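Local coordinates for protein diaminobutyrate-pyruvate transaminase and L-2,4-diaminobutyrate decarboxylase (Vibrio parahaemolyticus, PDB 2QMA) that is the C-terminal decarboxylase domain of a bifunctional enzyme and probably uses pyridoxal 5'-phosphate to remove the carboxylate of L-2,4-diaminobutyrate, at residues W181-D184 with G188-I191; L177-I182 with L194-Y199. All blocks are in the same frame, centred on the assembly; numbering follows the deposited sequence.

Contact 1 of 2, residues W181-D184 with G188-I191; sequences WIAD and GHSI
Ala183 O, a carbonyl oxygen near the end of helix 167-187, receives the backbone N of His189 at 3.1 Å in an almost straight bond, 171° at the hydrogen. The donor stands well above the carbonyl plane, 50° out of it, and Ser187 OG adds a weak bond to the same oxygen. The next carbonyl of the helix, Asp184 O, takes Gly188 N at 2.9 Å, but the hydrogen is bent so far off line that the bond is weak; Gly188 CA also lies 3.1 Å from Asp184 O, as a CA-H...O contact. Gly188, at the C' position just past the helix, has positive phi, which glycine readily adopts, and turns the chain out in a C-terminal turn close to the alpha-L type. It is not a Schellman motif, since His189 N bonds six residues back rather than five. Ser190 then serves as N-cap of the short helix 191-194. Beside this turn, the small methyl of Ala183 is met by Ile191, whose straight chain (chi2 -179°) brings CD1 to 3.7 Å from Ala183 CB. His189 CB comes alongside the same methyl at 4.1 Å, while CG, anti to the backbone N, carries the imidazole onward to where NE2 bonds Gly195 O; Ile191 CG1 lies at the ring's edge, in its plane.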
# COMPACT_ATOMS: atom_id res chain seq x y z
N TRP A 181 21.13 7.30 9.36
CA TRP A 181 22.26 6.52 9.92
C TRP A 181 23.55 7.37 9.80
O TRP A 181 24.35 7.47 10.76
CB TRP A 181 22.35 5.16 9.19
CG TRP A 181 23.59 4.33 9.40
CD1 TRP A 181 23.82 3.41 10.37
CD2 TRP A 181 24.73 4.34 8.56
NE1 TRP A 181 25.06 2.84 10.19
CE2 TRP A 181 25.64 3.40 9.08
CE3 TRP A 181 25.07 5.05 7.40
CZ2 TRP A 181 26.88 3.13 8.47
CZ3 TRP A 181 26.30 4.80 6.80
CH2 TRP A 181 27.21 3.86 7.36
N ILE A 182 23.75 7.99 8.64
CA ILE A 182 25.02 8.67 8.41
C ILE A 182 25.08 9.95 9.25
O ILE A 182 26.16 10.24 9.77
CB ILE A 182 25.28 9.02 6.93
CG1 ILE A 182 26.78 9.42 6.73
CG2 ILE A 182 24.38 10.14 6.43
CD1 ILE A 182 27.79 8.32 7.09
N ALA A 183 23.96 10.71 9.35
CA ALA A 183 23.95 11.90 10.24
C ALA A 183 24.19 11.50 11.69
O ALA A 183 24.87 12.24 12.46
CB ALA A 183 22.64 12.73 10.12
N ASP A 184 23.65 10.36 12.09
CA ASP A 184 23.88 9.89 13.48
C ASP A 184 25.36 9.53 13.66
O ASP A 184 26.00 9.85 14.67
CB ASP A 184 23.02 8.67 13.78
CG ASP A 184 23.26 8.13 15.19
OD1 ASP A 184 23.10 8.92 16.12
OD2 ASP A 184 23.66 6.96 15.34
N GLY A 188 26.22 12.65 15.45
CA GLY A 188 25.18 12.28 16.42
C GLY A 188 23.91 13.12 16.23
O GLY A 188 23.24 13.49 17.19
N HIS A 189 23.56 13.41 14.97
CA HIS A 189 22.51 14.34 14.68
C HIS A 189 21.23 13.55 14.35
O HIS A 189 21.25 12.73 13.39
CB HIS A 189 22.91 15.16 13.45
CG HIS A 189 21.89 16.17 13.01
ND1 HIS A 189 21.98 17.50 13.35
CD2 HIS A 189 20.80 16.04 12.22
CE1 HIS A 189 20.95 18.15 12.81
NE2 HIS A 189 20.23 17.29 12.11
N SER A 190 20.15 13.78 15.12
CA SER A 190 18.85 13.17 14.83
C SER A 190 18.11 13.92 13.70
O SER A 190 17.55 15.00 13.92
CB SER A 190 17.96 13.07 16.07
OG SER A 190 16.69 12.57 15.67
N ILE A 191 18.15 13.35 12.50
CA ILE A 191 17.31 13.90 11.40
C ILE A 191 15.81 13.81 11.76
O ILE A 191 15.03 14.76 11.54
CB ILE A 191 17.64 13.25 10.03
CG1 ILE A 191 19.07 13.60 9.63
CG2 ILE A 191 16.57 13.70 8.92
CD1 ILE A 191 19.46 13.02 8.25

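Contact 2 of 2, residues L177-I182 with L194-Y199; sequences LARDWI and LGLPDY
Arg179 meets Leu196 chiefly through CD, while its polar bonds go to other partners. From CB the chain runs outward along the helix surface, CG lying anti to the backbone N (chi1 175°) and packing against Ile191. Arg179 CD then touches Leu196 CD2 at 3.7 Å, the two side chains crossing at about a right angle, and Arg179 NH1 grazes Leu196 CD2 at 4.2 Å. A bend at chi3 (72°) swings the guanidinium back to Asp180: Arg179 NE at 2.9 Å and NH2 at 3.0 Å both hold Asp180 OD1, a side-on salt bridge nearly in the guanidinium plane. Helix 167-187 belongs to the cofactor-binding domain of a fold-type I enzyme, where Ala178 and Ile182 pack on Phe260 of the seven-stranded sheet. Arginine suits this boundary, being apolar in mid-chain and polar at its tip: NH1 bonds Met222 O and, across the dimer interface, Trp221 O of the second subunit, whose Ser220 O takes NH2 and whose Leu196 packs on this one. Farther along, Tyr199 OH comes within 4.2 Å of Ile182 O without bonding it; its hydroxyl pairs with Ser187 OG, while Pro197 CB lies over one face of the ring.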
# COMPACT_ATOMS: atom_id res chain seq x y z
N LEU A 177 16.67 5.24 5.88
CA LEU A 177 17.42 4.72 7.06
C LEU A 177 18.89 5.10 6.91
O LEU A 177 19.52 5.55 7.87
CB LEU A 177 17.27 3.21 7.28
CG LEU A 177 15.84 2.82 7.71
CD1 LEU A 177 15.75 1.28 7.67
CD2 LEU A 177 15.49 3.41 9.07
N ALA A 178 19.42 4.96 5.70
CA ALA A 178 20.84 5.29 5.45
C ALA A 178 21.11 6.77 5.73
O ALA A 178 22.13 7.09 6.29
CB ALA A 178 21.22 4.93 4.02
N ARG A 179 20.19 7.62 5.29
CA ARG A 179 20.28 9.06 5.47
C ARG A 179 20.39 9.39 6.97
O ARG A 179 21.32 10.07 7.38
CB ARG A 179 19.07 9.76 4.80
CG ARG A 179 19.05 11.28 5.06
CD ARG A 179 17.59 11.83 4.87
NE ARG A 179 16.67 11.42 5.95
CZ ARG A 179 15.39 11.78 6.04
NH1 ARG A 179 14.83 12.59 5.12
NH2 ARG A 179 14.65 11.36 7.09
N ASP A 180 19.50 8.84 7.80
CA ASP A 180 19.51 9.12 9.24
C ASP A 180 20.74 8.46 9.88
O ASP A 180 21.34 9.00 10.84
CB ASP A 180 18.22 8.58 9.86
CG ASP A 180 16.99 9.42 9.52
OD1 ASP A 180 16.96 10.16 8.50
OD2 ASP A 180 16.03 9.30 10.26
N TRP A 181 21.13 7.30 9.36
CA TRP A 181 22.26 6.52 9.92
C TRP A 181 23.55 7.37 9.80
O TRP A 181 24.35 7.47 10.76
CB TRP A 181 22.35 5.16 9.19
CG TRP A 181 23.59 4.33 9.40
CD1 TRP A 181 23.82 3.41 10.37
CD2 TRP A 181 24.73 4.34 8.56
NE1 TRP A 181 25.06 2.84 10.19
CE2 TRP A 181 25.64 3.40 9.08
CE3 TRP A 181 25.07 5.05 7.40
CZ2 TRP A 181 26.88 3.13 8.47
CZ3 TRP A 181 26.30 4.80 6.80
CH2 TRP A 181 27.21 3.86 7.36
N ILE A 182 23.75 7.99 8.64
CA ILE A 182 25.02 8.67 8.41
C ILE A 182 25.08 9.95 9.25
O ILE A 182 26.16 10.24 9.77
CB ILE A 182 25.28 9.02 6.93
CG1 ILE A 182 26.78 9.42 6.73
CG2 ILE A 182 24.38 10.14 6.43
CD1 ILE A 182 27.79 8.32 7.09
N LEU A 194 15.52 16.87 14.24
CA LEU A 194 16.08 18.16 13.83
C LEU A 194 16.01 18.50 12.33
O LEU A 194 16.31 19.64 11.93
CB LEU A 194 17.53 18.22 14.27
CG LEU A 194 17.77 18.00 15.76
CD1 LEU A 194 19.23 18.30 16.07
CD2 LEU A 194 16.82 18.89 16.57
N GLY A 195 15.67 17.52 11.50
CA GLY A 195 15.80 17.69 10.04
C GLY A 195 17.22 17.49 9.54
O GLY A 195 18.13 17.08 10.28
N LEU A 196 17.43 17.76 8.26
CA LEU A 196 18.77 17.47 7.70
C LEU A 196 19.86 18.30 8.40
O LEU A 196 19.65 19.48 8.65
CB LEU A 196 18.75 17.79 6.19
CG LEU A 196 17.74 17.06 5.33
CD1 LEU A 196 18.00 17.54 3.87
CD2 LEU A 196 17.83 15.48 5.52
N PRO A 197 21.04 17.72 8.61
CA PRO A 197 22.23 18.46 9.10
C PRO A 197 22.72 19.51 8.08
O PRO A 197 22.38 19.42 6.88
CB PRO A 197 23.23 17.31 9.34
CG PRO A 197 22.89 16.28 8.30
CD PRO A 197 21.36 16.31 8.33
N ASP A 198 23.52 20.49 8.51
CA ASP A 198 24.04 21.52 7.56
C ASP A 198 24.94 20.97 6.45
O ASP A 198 25.05 21.56 5.38
CB ASP A 198 24.73 22.76 8.23
CG ASP A 198 25.07 23.90 7.16
OD1 ASP A 198 24.13 24.46 6.55
OD2 ASP A 198 26.26 24.21 6.87
N TYR A 199 25.57 19.82 6.69
CA TYR A 199 26.37 19.19 5.66
C TYR A 199 25.57 18.31 4.69
O TYR A 199 26.14 17.63 3.84
CB TYR A 199 27.51 18.39 6.30
CG TYR A 199 27.08 17.35 7.33
CD1 TYR A 199 26.65 16.08 6.94
CD2 TYR A 199 27.11 17.64 8.71
CE1 TYR A 199 26.27 15.12 7.87
CE2 TYR A 199 26.74 16.65 9.64
CZ TYR A 199 26.31 15.40 9.18
OH TYR A 199 25.91 14.41 10.06

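In the fold
Both contacts start from helix 167-187 and fold the following chain back on it, their centres about 5 Å apart and both far from the centre of the subunit. Each is partly buried, but contact 1 includes a fully exposed residue, Gly188, whereas none of the touching residues of contact 2 is fully exposed, and contact 2 lies against the second subunit. Contact 1 is local and mainly backbone chemistry at a helix end. Contact 2 relies on side chains: it is mostly apolar between its segments, with its charges directed to the helix itself and to the dimer partner. Ile191 of contact 1 also packs against Arg179 and Asp180, which belong to the helix segment of contact 2.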